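Local atomic coordinates of putative hydrolase (Chloroflexus aurantiacus J-10-fl, PDB entry 3CMN), a protein that is probably a zinc-dependent metallopeptidase of the zincin type, a mostly helical putative hydrolase whose substrate is not known. Residues Arg45-Arg50 with Leu172-Phe177. Sequence-based numbering, arbitrary orientation.
Sequences REQYAR and LSDEDF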
loop_
_atom_site.group_PDB
_atom_site.type_symbol
_atom_site.label_atom_id
_atom_site.label_comp_id
_atom_site.label_asym_id
_atom_site.label_seq_id
_atom_site.Cartn_x
_atom_site.Cartn_y
_atom_site.Cartn_z
ATOM N N ARG A 45 -2.207 1.818 21.655
ATOM C CA ARG A 45 -0.951 2.478 21.315
ATOM C C ARG A 45 0.192 1.614 21.846
ATOM O O ARG A 45 1.222 1.473 21.193
ATOM C CB ARG A 45 -0.853 3.866 21.962
ATOM C CG ARG A 45 -2.013 4.799 21.694
ATOM C CD ARG A 45 -1.734 6.224 22.192
ATOM N NE ARG A 45 -1.064 7.014 21.162
ATOM C CZ ARG A 45 0.209 6.867 20.815
ATOM N NH1 ARG A 45 0.965 5.972 21.425
ATOM N NH2 ARG A 45 0.714 7.584 19.825
ATOM N N GLU A 46 0.011 1.057 23.046
ATOM C CA GLU A 46 1.015 0.185 23.666
ATOM C C GLU A 46 1.270 -1.008 22.770
ATOM O O GLU A 46 2.405 -1.328 22.433
ATOM C CB GLU A 46 0.525 -0.360 25.014
ATOM C CG GLU A 46 0.417 0.636 26.164
ATOM C CD GLU A 46 1.747 0.904 26.840
ATOM O OE1 GLU A 46 1.743 1.471 27.952
ATOM O OE2 GLU A 46 2.799 0.554 26.264
ATOM N N GLN A 47 0.187 -1.670 22.395
ATOM C CA GLN A 47 0.247 -2.861 21.564
ATOM C C GLN A 47 1.007 -2.604 20.274
ATOM O O GLN A 47 2.003 -3.272 19.995
ATOM C CB GLN A 47 -1.173 -3.344 21.276
ATOM C CG GLN A 47 -1.288 -4.689 20.591
ATOM C CD GLN A 47 -2.729 -5.041 20.302
ATOM O OE1 GLN A 47 -3.608 -4.172 20.350
ATOM N NE2 GLN A 47 -2.985 -6.308 19.989
ATOM N N TYR A 48 0.542 -1.628 19.492
ATOM C CA TYR A 48 1.195 -1.287 18.223
ATOM C C TYR A 48 2.638 -0.833 18.428
ATOM O O TYR A 48 3.530 -1.211 17.661
ATOM C CB TYR A 48 0.424 -0.181 17.479
ATOM C CG TYR A 48 -0.881 -0.633 16.879
ATOM C CD1 TYR A 48 -2.082 -0.041 17.250
ATOM C CD2 TYR A 48 -0.917 -1.662 15.954
ATOM C CE1 TYR A 48 -3.287 -0.473 16.715
ATOM C CE2 TYR A 48 -2.113 -2.101 15.412
ATOM C CZ TYR A 48 -3.295 -1.506 15.801
ATOM O OH TYR A 48 -4.478 -1.981 15.287
ATOM N N ALA A 49 2.870 -0.032 19.462
ATOM C CA ALA A 49 4.217 0.458 19.732
ATOM C C ALA A 49 5.191 -0.701 19.871
ATOM O O ALA A 49 6.274 -0.687 19.278
ATOM C CB ALA A 49 4.232 1.301 20.998
ATOM N N ARG A 50 4.813 -1.711 20.650
ATOM C CA ARG A 50 5.701 -2.844 20.830
ATOM C C ARG A 50 5.733 -3.741 19.600
ATOM O O ARG A 50 6.756 -4.353 19.312
ATOM C CB ARG A 50 5.317 -3.652 22.071
ATOM C CG ARG A 50 4.003 -4.392 21.952
ATOM C CD ARG A 50 3.918 -5.524 22.958
ATOM N NE ARG A 50 3.025 -6.555 22.454
ATOM C CZ ARG A 50 1.729 -6.605 22.717
ATOM N NH1 ARG A 50 1.177 -5.691 23.498
ATOM N NH2 ARG A 50 0.974 -7.534 22.154
ATOM N N LEU A 172 -10.989 -13.753 13.725
ATOM C CA LEU A 172 -9.559 -13.891 13.917
ATOM C C LEU A 172 -9.136 -13.461 15.302
ATOM O O LEU A 172 -9.918 -12.891 16.059
ATOM C CB LEU A 172 -8.801 -13.093 12.854
ATOM C CG LEU A 172 -8.844 -13.688 11.443
ATOM C CD1 LEU A 172 -8.382 -12.675 10.429
ATOM C CD2 LEU A 172 -7.962 -14.926 11.393
ATOM N N SER A 173 -7.885 -13.772 15.615
ATOM C CA SER A 173 -7.257 -13.465 16.885
ATOM C C SER A 173 -6.878 -11.976 16.992
ATOM O O SER A 173 -6.297 -11.402 16.074
ATOM C CB SER A 173 -6.006 -14.341 17.029
ATOM O OG SER A 173 -5.225 -13.978 18.154
ATOM N N ASP A 174 -7.208 -11.357 18.117
ATOM C CA ASP A 174 -6.899 -9.956 18.339
ATOM C C ASP A 174 -5.404 -9.712 18.157
ATOM O O ASP A 174 -4.986 -8.914 17.325
ATOM C CB ASP A 174 -7.330 -9.565 19.757
ATOM C CG ASP A 174 -6.970 -8.134 20.121
ATOM O OD1 ASP A 174 -5.777 -7.782 20.101
ATOM O OD2 ASP A 174 -7.892 -7.356 20.449
ATOM N N GLU A 175 -4.599 -10.409 18.944
ATOM C CA GLU A 175 -3.155 -10.256 18.892
ATOM C C GLU A 175 -2.534 -10.614 17.547
ATOM O O GLU A 175 -1.754 -9.851 16.984
ATOM C CB GLU A 175 -2.516 -11.114 19.984
ATOM C CG GLU A 175 -1.012 -10.982 20.121
ATOM C CD GLU A 175 -0.577 -9.677 20.765
ATOM O OE1 GLU A 175 -1.438 -8.929 21.288
ATOM O OE2 GLU A 175 0.644 -9.401 20.758
ATOM N N ASP A 176 -2.872 -11.786 17.035
ATOM C CA ASP A 176 -2.296 -12.246 15.778
ATOM C C ASP A 176 -2.602 -11.379 14.563
ATOM O O ASP A 176 -1.711 -11.104 13.748
ATOM C CB ASP A 176 -2.717 -13.693 15.524
ATOM C CG ASP A 176 -1.986 -14.670 16.423
ATOM O OD1 ASP A 176 -1.534 -14.265 17.516
ATOM O OD2 ASP A 176 -1.869 -15.851 16.043
ATOM N N PHE A 177 -3.853 -10.949 14.433
ATOM C CA PHE A 177 -4.222 -10.117 13.301
ATOM C C PHE A 177 -3.522 -8.758 13.326
ATOM O O PHE A 177 -3.058 -8.277 12.298
ATOM C CB PHE A 177 -5.728 -9.913 13.246
ATOM C CG PHE A 177 -6.180 -9.133 12.052
ATOM C CD1 PHE A 177 -5.736 -9.472 10.769
ATOM C CD2 PHE A 177 -7.055 -8.069 12.199
ATOM C CE1 PHE A 177 -6.160 -8.756 9.646
ATOM C CE2 PHE A 177 -7.488 -7.342 11.089
ATOM C CZ PHE A 177 -7.036 -7.691 9.805
#
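Gln47 reaches straight across to the start of the facing helix and sets its amide nitrogen between two carboxylates, those of Asp174 and Glu175. With CG anti to the backbone N (chi1 -171°) and the chain extended beyond it, the amide is carried to the full length of the side chain. There NE2 donates to Asp174 OD1 at 3.2 Å, meeting that oxygen nearly along its C-O axis, with amide and carboxylate almost coplanar. A second, weak bond runs from Gln47 NE2 to Glu175 OE1 at 3.3 Å. An amide suits this place because its other end can accept: Gln47 OE1 takes a hydrogen bond from Arg44, which also forms a salt bridge with Asp174 OD2. The contact joins helix 41-63 to the first turn of helix 174-193, the helix that further along carries an HExxH pattern consistent with a zincin metal site, though no metal is bound to it here. Ser173 is the N-cap, its OG accepting a weak bond from Asp176 N; acidic residues just after it would probably interact favourably with the helix dipole. Glu175 bends about its CB-CG bond (chi2 74°), which turns its carboxylate toward Arg50, whose long side chain approaches from the opposite direction. Their flat groups lie nearly coplanar, 9° apart, and Arg50 NH2 forms a salt bridge with Glu175 OE2 at the guanidinium edge; the modelled separation of 2.4 Å is very short and its exact value doubtful. Were Gln47 replaced by alanine, Asp174 OD1 and Glu175 OE1 would probably lose the donor they share, and Arg44 its amide acceptor.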